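PDB 3NFT: translocator protein BipD from Burkholderia pseudomallei, which is required for invasion of epithelial cells and escape from endocytic vesicles, and probably regulates secretion of the type III effectors BipB and BipC. Local coordinates for residues A[57-67]-A[162-173]. Residues are numbered along the deposited sequence; the frame is centred on the assembly and turned at random. Where two conformers were deposited one is given.
Sequences LRLPDRIDGRF and QDYISAKDDKNM
R62 reaches from strand 61-63 into the turn that joins strands 165-168 and 172-175, where its NH2 donates to the carbonyl O of N172 at 2.6 Å. That bond is bent, with an N-H...O angle of 133°, and the oxygen lies 24° out of the guanidinium plane; it also accepts from K168 N within the hairpin. D170 O sits over the centre of one guanidinium face, and K168 O stands at the edge. A water links R62 NH1 to D169 O, whereas NE is buried without a partner. The side chain leaves with CG anti to the backbone N (chi1 -176°), then bends at chi2 and chi3, which folds the guanidinium over the turn.

The contact thus brings together two beta hairpins: one, closed by a type I' turn at I63-R66, precedes the long helices and is probably part of the N-terminal domain, an intramolecular chaperone that prevents premature oligomerization through coiled-coil residues; the other follows the long helix 121-160 of the predicted coiled coil.

Apolar packing continues beside the arginine. M173 SD lies at the edge of the F67 ring, 5.1 Å from its centroid, a Met-aromatic contact, while A167 CB approaches F67 CD1 at 3.6 Å. P60 CG rests on I165 CG2 at 3.7 Å. Farther along, the aliphatic part of Q162 meets L59, with CG 3.8 Å from L59 CD2, and its amide NE2 bonds to M158 O and R71 O.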
ATOM      1  N   LEU A  57      19.847  40.390   6.248  1.00 11.93           N
ATOM      2  CA  LEU A  57      20.940  40.664   7.156  1.00 12.50           C
ATOM      3  C   LEU A  57      22.140  41.238   6.385  1.00 12.53           C
ATOM      4  O   LEU A  57      22.458  40.759   5.293  1.00 14.60           O
ATOM      5  CB  LEU A  57      21.284  39.396   7.941  1.00 13.52           C
ATOM      6  CG  LEU A  57      22.176  39.586   9.153  1.00 15.66           C
ATOM      7  CD1 LEU A  57      21.782  38.664  10.246  1.00 17.10           C
ATOM      8  CD2 LEU A  57      23.626  39.363   8.701  1.00 16.46           C
ATOM      9  N   ARG A  58      22.753  42.280   6.936  1.00 12.33           N
ATOM     10  CA  ARG A  58      23.920  42.908   6.355  1.00 15.05           C
ATOM     11  C   ARG A  58      24.875  43.355   7.400  1.00 14.15           C
ATOM     12  O   ARG A  58      24.466  43.910   8.418  1.00 13.11           O
ATOM     13  CB  ARG A  58      23.503  44.150   5.588  1.00 16.85           C
ATOM     14  CG  ARG A  58      22.810  43.801   4.385  1.00 22.74           C
ATOM     15  CD  ARG A  58      22.750  44.955   3.544  1.00 25.51           C
ATOM     16  NE  ARG A  58      22.163  44.624   2.277  1.00 27.64           N
ATOM     17  CZ  ARG A  58      22.001  45.541   1.330  1.00 28.46           C
ATOM     18  NH1 ARG A  58      22.459  46.774   1.535  1.00 30.07           N
ATOM     19  NH2 ARG A  58      21.473  45.196   0.177  1.00 29.60           N
ATOM     20  N   LEU A  59      26.162  43.114   7.142  1.00 14.19           N
ATOM     21  CA  LEU A  59      27.191  43.609   8.028  1.00 15.04           C
ATOM     22  C   LEU A  59      27.399  45.110   7.838  1.00 15.35           C
ATOM     23  O   LEU A  59      27.022  45.668   6.808  1.00 16.21           O
ATOM     24  CB  LEU A  59      28.518  42.853   7.793  1.00 15.22           C
ATOM     25  CG  LEU A  59      28.485  41.345   8.071  1.00 15.64           C
ATOM     26  CD1 LEU A  59      29.897  40.747   8.117  1.00 16.38           C
ATOM     27  CD2 LEU A  59      27.753  40.925   9.307  1.00 16.01           C
ATOM     28  N   PRO A  60      28.020  45.778   8.826  1.00 15.88           N
ATOM     29  CA  PRO A  60      28.396  47.168   8.642  1.00 17.02           C
ATOM     30  C   PRO A  60      29.309  47.358   7.425  1.00 18.24           C
ATOM     31  O   PRO A  60      29.904  46.400   6.942  1.00 17.93           O
ATOM     32  CB  PRO A  60      29.129  47.513   9.949  1.00 17.17           C
ATOM     33  CG  PRO A  60      28.814  46.429  10.905  1.00 17.69           C
ATOM     34  CD  PRO A  60      28.463  45.244  10.125  1.00 16.20           C
ATOM     35  N   ASP A  61      29.375  48.571   6.899  1.00 20.28           N
ATOM     36  CA  ASP A  61      30.221  48.852   5.777  1.00 22.55           C
ATOM     37  C   ASP A  61      30.595  50.324   5.817  1.00 24.38           C
ATOM     38  O   ASP A  61      30.152  51.067   6.701  1.00 23.85           O
ATOM     39  CB  ASP A  61      29.493  48.466   4.473  1.00 23.18           C
ATOM     40  CG  ASP A  61      30.446  48.038   3.350  1.00 24.89           C
ATOM     41  OD1 ASP A  61      31.666  48.334   3.412  1.00 26.56           O
ATOM     42  OD2 ASP A  61      29.955  47.407   2.383  1.00 28.41           O
ATOM     43  N   ARG A  62      31.458  50.717   4.888  1.00 26.82           N
ATOM     44  CA  ARG A  62      31.814  52.097   4.668  1.00 29.71           C
ATOM     45  C   ARG A  62      31.591  52.320   3.177  1.00 32.17           C
ATOM     46  O   ARG A  62      32.280  51.732   2.347  1.00 31.51           O
ATOM     47  CB  ARG A  62      33.276  52.325   5.050  1.00 30.63           C
ATOM     48  CG  ARG A  62      33.749  53.751   4.948  1.00 33.38           C
ATOM     49  CD  ARG A  62      33.627  54.450   6.271  1.00 36.77           C
ATOM     50  NE  ARG A  62      34.730  54.152   7.192  1.00 37.53           N
ATOM     51  CZ  ARG A  62      34.893  54.781   8.353  1.00 38.29           C
ATOM     52  NH1 ARG A  62      34.036  55.725   8.725  1.00 37.91           N
ATOM     53  NH2 ARG A  62      35.910  54.482   9.146  1.00 39.60           N
ATOM     54  N   ILE A  63      30.599  53.155   2.843  1.00 35.36           N
ATOM     55  CA  ILE A  63      30.187  53.373   1.456  1.00 38.41           C
ATOM     56  C   ILE A  63      30.524  54.815   1.073  1.00 40.08           C
ATOM     57  O   ILE A  63      30.020  55.756   1.690  1.00 40.04           O
ATOM     58  CB  ILE A  63      28.669  53.092   1.257  1.00 39.20           C
ATOM     59  CG1 ILE A  63      28.242  53.311  -0.202  1.00 41.14           C
ATOM     60  CG2 ILE A  63      27.821  53.960   2.176  1.00 40.47           C
ATOM     61  CD1 ILE A  63      28.802  52.283  -1.177  1.00 42.76           C
ATOM     62  N   ASP A  64      31.403  54.978   0.083  1.00 41.77           N
ATOM     63  CA  ASP A  64      31.938  56.294  -0.284  1.00 43.05           C
ATOM     64  C   ASP A  64      32.397  57.091   0.953  1.00 42.61           C
ATOM     65  O   ASP A  64      32.213  58.312   1.029  1.00 42.79           O
ATOM     66  CB  ASP A  64      30.907  57.089  -1.109  1.00 43.90           C
ATOM     67  CG  ASP A  64      30.637  56.468  -2.476  1.00 46.05           C
ATOM     68  OD1 ASP A  64      31.489  55.709  -2.982  1.00 47.70           O
ATOM     69  OD2 ASP A  64      29.565  56.751  -3.055  1.00 48.93           O
ATOM     70  N   GLY A  65      32.991  56.387   1.919  1.00 41.37           N
ATOM     71  CA  GLY A  65      33.551  57.020   3.114  1.00 40.11           C
ATOM     72  C   GLY A  65      32.687  57.138   4.367  1.00 38.65           C
ATOM     73  O   GLY A  65      33.218  57.441   5.436  1.00 39.23           O
ATOM     74  N   ARG A  66      31.373  56.935   4.258  0.55 36.99           N
ATOM     75  CA  ARG A  66      30.508  57.038   5.443  0.55 35.45           C
ATOM     76  C   ARG A  66      30.155  55.658   6.008  0.55 33.91           C
ATOM     77  O   ARG A  66      29.803  54.742   5.263  0.55 33.12           O
ATOM     78  CB  ARG A  66      29.249  57.874   5.161  0.55 35.44           C
ATOM     79  CG  ARG A  66      28.174  57.208   4.306  0.55 35.58           C
ATOM     80  CD  ARG A  66      27.188  58.259   3.778  0.55 35.31           C
ATOM     81  NE  ARG A  66      27.852  59.187   2.860  0.55 34.79           N
ATOM     82  CZ  ARG A  66      28.055  58.963   1.564  0.55 35.07           C
ATOM     83  NH1 ARG A  66      27.638  57.841   0.988  0.55 34.67           N
ATOM     84  NH2 ARG A  66      28.679  59.879   0.831  0.55 35.58           N
ATOM     85  N   PHE A  67      30.261  55.541   7.329  1.00 32.58           N
ATOM     86  CA  PHE A  67      29.984  54.287   8.051  1.00 30.69           C
ATOM     87  C   PHE A  67      28.489  54.044   8.006  1.00 28.59           C
ATOM     88  O   PHE A  67      27.695  54.956   8.266  1.00 28.64           O
ATOM     89  CB  PHE A  67      30.453  54.357   9.508  1.00 30.97           C
ATOM     90  CG  PHE A  67      30.270  53.065  10.274  1.00 30.80           C
ATOM     91  CD1 PHE A  67      31.237  52.079  10.232  1.00 30.81           C
ATOM     92  CD2 PHE A  67      29.131  52.843  11.035  1.00 31.51           C
ATOM     93  CE1 PHE A  67      31.076  50.887  10.932  1.00 30.21           C
ATOM     94  CE2 PHE A  67      28.958  51.656  11.733  1.00 31.12           C
ATOM     95  CZ  PHE A  67      29.944  50.670  11.673  1.00 30.54           C
ATOM     96  N   GLN A 162      28.050  41.659  14.715  1.00  9.11           N
ATOM     97  CA  GLN A 162      28.132  43.049  14.274  1.00  8.51           C
ATOM     98  C   GLN A 162      28.572  43.979  15.409  1.00  8.67           C
ATOM     99  O   GLN A 162      29.054  45.081  15.148  1.00 10.96           O
ATOM    100  CB  GLN A 162      26.789  43.483  13.671  1.00  9.64           C
ATOM    101  CG  GLN A 162      26.468  42.684  12.443  1.00  9.88           C
ATOM    102  CD  GLN A 162      25.196  43.158  11.753  1.00 10.78           C
ATOM    103  OE1 GLN A 162      24.883  44.346  11.772  1.00 14.00           O
ATOM    104  NE2 GLN A 162      24.464  42.224  11.170  1.00 11.21           N
ATOM    105  N   ASP A 163      28.419  43.527  16.652  1.00  8.93           N
ATOM    106  CA  ASP A 163      28.879  44.323  17.786  1.00  9.59           C
ATOM    107  C   ASP A 163      30.396  44.442  17.783  1.00  9.52           C
ATOM    108  O   ASP A 163      30.967  45.295  18.479  1.00 11.70           O
ATOM    109  CB  ASP A 163      28.487  43.688  19.108  1.00 10.88           C
ATOM    110  CG  ASP A 163      27.027  43.850  19.467  1.00 13.79           C
ATOM    111  OD1 ASP A 163      26.603  43.242  20.466  1.00 19.14           O
ATOM    112  OD2 ASP A 163      26.309  44.600  18.801  1.00 17.16           O
ATOM    113  N   TYR A 164      31.047  43.550  17.041  1.00 10.27           N
ATOM    114  CA  TYR A 164      32.507  43.487  17.015  1.00  9.93           C
ATOM    115  C   TYR A 164      33.126  44.088  15.760  1.00 10.20           C
ATOM    116  O   TYR A 164      34.329  43.928  15.499  1.00 11.31           O
ATOM    117  CB  TYR A 164      32.943  42.039  17.241  1.00  9.85           C
ATOM    118  CG  TYR A 164      32.606  41.539  18.605  1.00 11.93           C
ATOM    119  CD1 TYR A 164      31.688  40.518  18.785  1.00 14.84           C
ATOM    120  CD2 TYR A 164      33.206  42.091  19.731  1.00 13.99           C
ATOM    121  CE1 TYR A 164      31.359  40.057  20.065  1.00 17.99           C
ATOM    122  CE2 TYR A 164      32.882  41.635  21.018  1.00 17.02           C
ATOM    123  CZ  TYR A 164      31.964  40.630  21.173  1.00 19.69           C
ATOM    124  OH  TYR A 164      31.661  40.162  22.442  1.00 23.10           O
ATOM    125  N   ILE A 165      32.314  44.795  14.967  1.00 10.07           N
ATOM    126  CA  ILE A 165      32.791  45.531  13.833  1.00 10.42           C
ATOM    127  C   ILE A 165      32.422  46.974  14.060  1.00 11.70           C
ATOM    128  O   ILE A 165      31.237  47.277  14.339  1.00 13.34           O
ATOM    129  CB  ILE A 165      32.137  45.018  12.532  1.00 11.08           C
ATOM    130  CG1 ILE A 165      32.492  43.535  12.323  1.00 10.47           C
ATOM    131  CG2 ILE A 165      32.493  45.907  11.352  1.00 11.49           C
ATOM    132  CD1 ILE A 165      31.679  42.849  11.262  1.00 13.50           C
ATOM    133  N   SER A 166      33.391  47.857  13.911  1.00 12.80           N
ATOM    134  CA  SER A 166      33.154  49.281  14.141  1.00 14.51           C
ATOM    135  C   SER A 166      34.026  50.163  13.264  1.00 15.90           C
ATOM    136  O   SER A 166      35.003  49.706  12.669  1.00 15.53           O
ATOM    137  CB  SER A 166      33.382  49.584  15.612  1.00 14.98           C
ATOM    138  OG  SER A 166      34.735  49.368  15.993  1.00 18.03           O
ATOM    139  N   ALA A 167      33.671  51.439  13.184  1.00 18.65           N
ATOM    140  CA  ALA A 167      34.473  52.432  12.497  1.00 19.78           C
ATOM    141  C   ALA A 167      35.736  52.735  13.288  1.00 22.70           C
ATOM    142  O   ALA A 167      35.687  52.941  14.510  1.00 22.37           O
ATOM    143  CB  ALA A 167      33.648  53.750  12.316  1.00 19.91           C
ATOM    144  N   LYS A 168      36.860  52.801  12.575  1.00 25.66           N
ATOM    145  CA  LYS A 168      38.145  53.206  13.146  1.00 29.03           C
ATOM    146  C   LYS A 168      38.665  54.349  12.284  1.00 31.57           C
ATOM    147  O   LYS A 168      38.677  54.245  11.061  1.00 31.94           O
ATOM    148  CB  LYS A 168      39.134  52.031  13.116  1.00 29.05           C
ATOM    149  CG  LYS A 168      40.522  52.319  13.697  1.00 30.32           C
ATOM    150  CD  LYS A 168      40.491  52.318  15.195  1.00 32.39           C
ATOM    151  CE  LYS A 168      41.801  52.770  15.782  1.00 33.93           C
ATOM    152  NZ  LYS A 168      41.712  52.762  17.262  1.00 35.45           N
ATOM    153  N   ASP A 169      39.109  55.438  12.899  1.00 35.36           N
ATOM    154  CA  ASP A 169      39.699  56.542  12.137  1.00 37.75           C
ATOM    155  C   ASP A 169      38.633  57.084  11.190  1.00 39.57           C
ATOM    156  O   ASP A 169      37.446  56.890  11.414  1.00 40.70           O
ATOM    157  CB  ASP A 169      40.935  56.076  11.337  1.00 38.19           C
ATOM    158  CG  ASP A 169      41.926  55.307  12.176  1.00 39.66           C
ATOM    159  OD1 ASP A 169      42.235  55.739  13.315  1.00 40.84           O
ATOM    160  OD2 ASP A 169      42.405  54.264  11.688  1.00 41.10           O
ATOM    161  N   ASP A 170      39.048  57.734  10.115  1.00 41.27           N
ATOM    162  CA  ASP A 170      38.088  58.288   9.168  1.00 42.00           C
ATOM    163  C   ASP A 170      37.807  57.345   8.007  1.00 40.17           C
ATOM    164  O   ASP A 170      36.803  57.500   7.310  1.00 40.27           O
ATOM    165  CB  ASP A 170      38.607  59.636   8.674  1.00 43.05           C
ATOM    166  CG  ASP A 170      38.826  60.615   9.819  1.00 46.12           C
ATOM    167  OD1 ASP A 170      37.819  61.171  10.330  1.00 49.08           O
ATOM    168  OD2 ASP A 170      40.000  60.814  10.217  1.00 48.44           O
ATOM    169  N   LYS A 171      38.679  56.355   7.820  1.00 37.32           N
ATOM    170  CA  LYS A 171      38.636  55.504   6.636  1.00 35.84           C
ATOM    171  C   LYS A 171      38.857  54.010   6.902  1.00 32.07           C
ATOM    172  O   LYS A 171      38.899  53.216   5.958  1.00 33.43           O
ATOM    173  CB  LYS A 171      39.639  56.007   5.585  1.00 37.17           C
ATOM    174  CG  LYS A 171      40.708  56.982   6.104  1.00 40.36           C
ATOM    175  CD  LYS A 171      41.703  56.340   7.097  1.00 42.81           C
ATOM    176  CE  LYS A 171      42.539  57.419   7.783  1.00 44.04           C
ATOM    177  NZ  LYS A 171      43.505  56.897   8.798  1.00 44.59           N
ATOM    178  N   ASN A 172      38.982  53.621   8.168  1.00 26.86           N
ATOM    179  CA  ASN A 172      39.270  52.228   8.502  1.00 22.75           C
ATOM    180  C   ASN A 172      38.130  51.577   9.268  1.00 20.48           C
ATOM    181  O   ASN A 172      37.195  52.251   9.712  1.00 20.72           O
ATOM    182  CB  ASN A 172      40.574  52.126   9.300  1.00 22.40           C
ATOM    183  CG  ASN A 172      41.801  52.631   8.523  1.00 23.60           C
ATOM    184  OD1 ASN A 172      42.617  53.380   9.062  1.00 27.56           O
ATOM    185  ND2 ASN A 172      41.943  52.211   7.283  1.00 24.78           N
ATOM    186  N   MET A 173      38.168  50.251   9.340  1.00 17.24           N
ATOM    187  CA  MET A 173      37.229  49.427  10.087  1.00 16.66           C
ATOM    188  C   MET A 173      38.031  48.625  11.102  1.00 15.42           C
ATOM    189  O   MET A 173      39.146  48.182  10.818  1.00 17.05           O
ATOM    190  CB  MET A 173      36.506  48.449   9.169  1.00 17.17           C
ATOM    191  CG  MET A 173      35.715  49.094   8.060  1.00 19.80           C
ATOM    192  SD  MET A 173      34.273  49.976   8.682  1.00 22.35           S
ATOM    193  CE  MET A 173      33.048  48.712   8.880  1.00 25.12           C
TER
HETATM  194  O   HOH W   1      34.408  57.225  11.076  1.00 42.28           O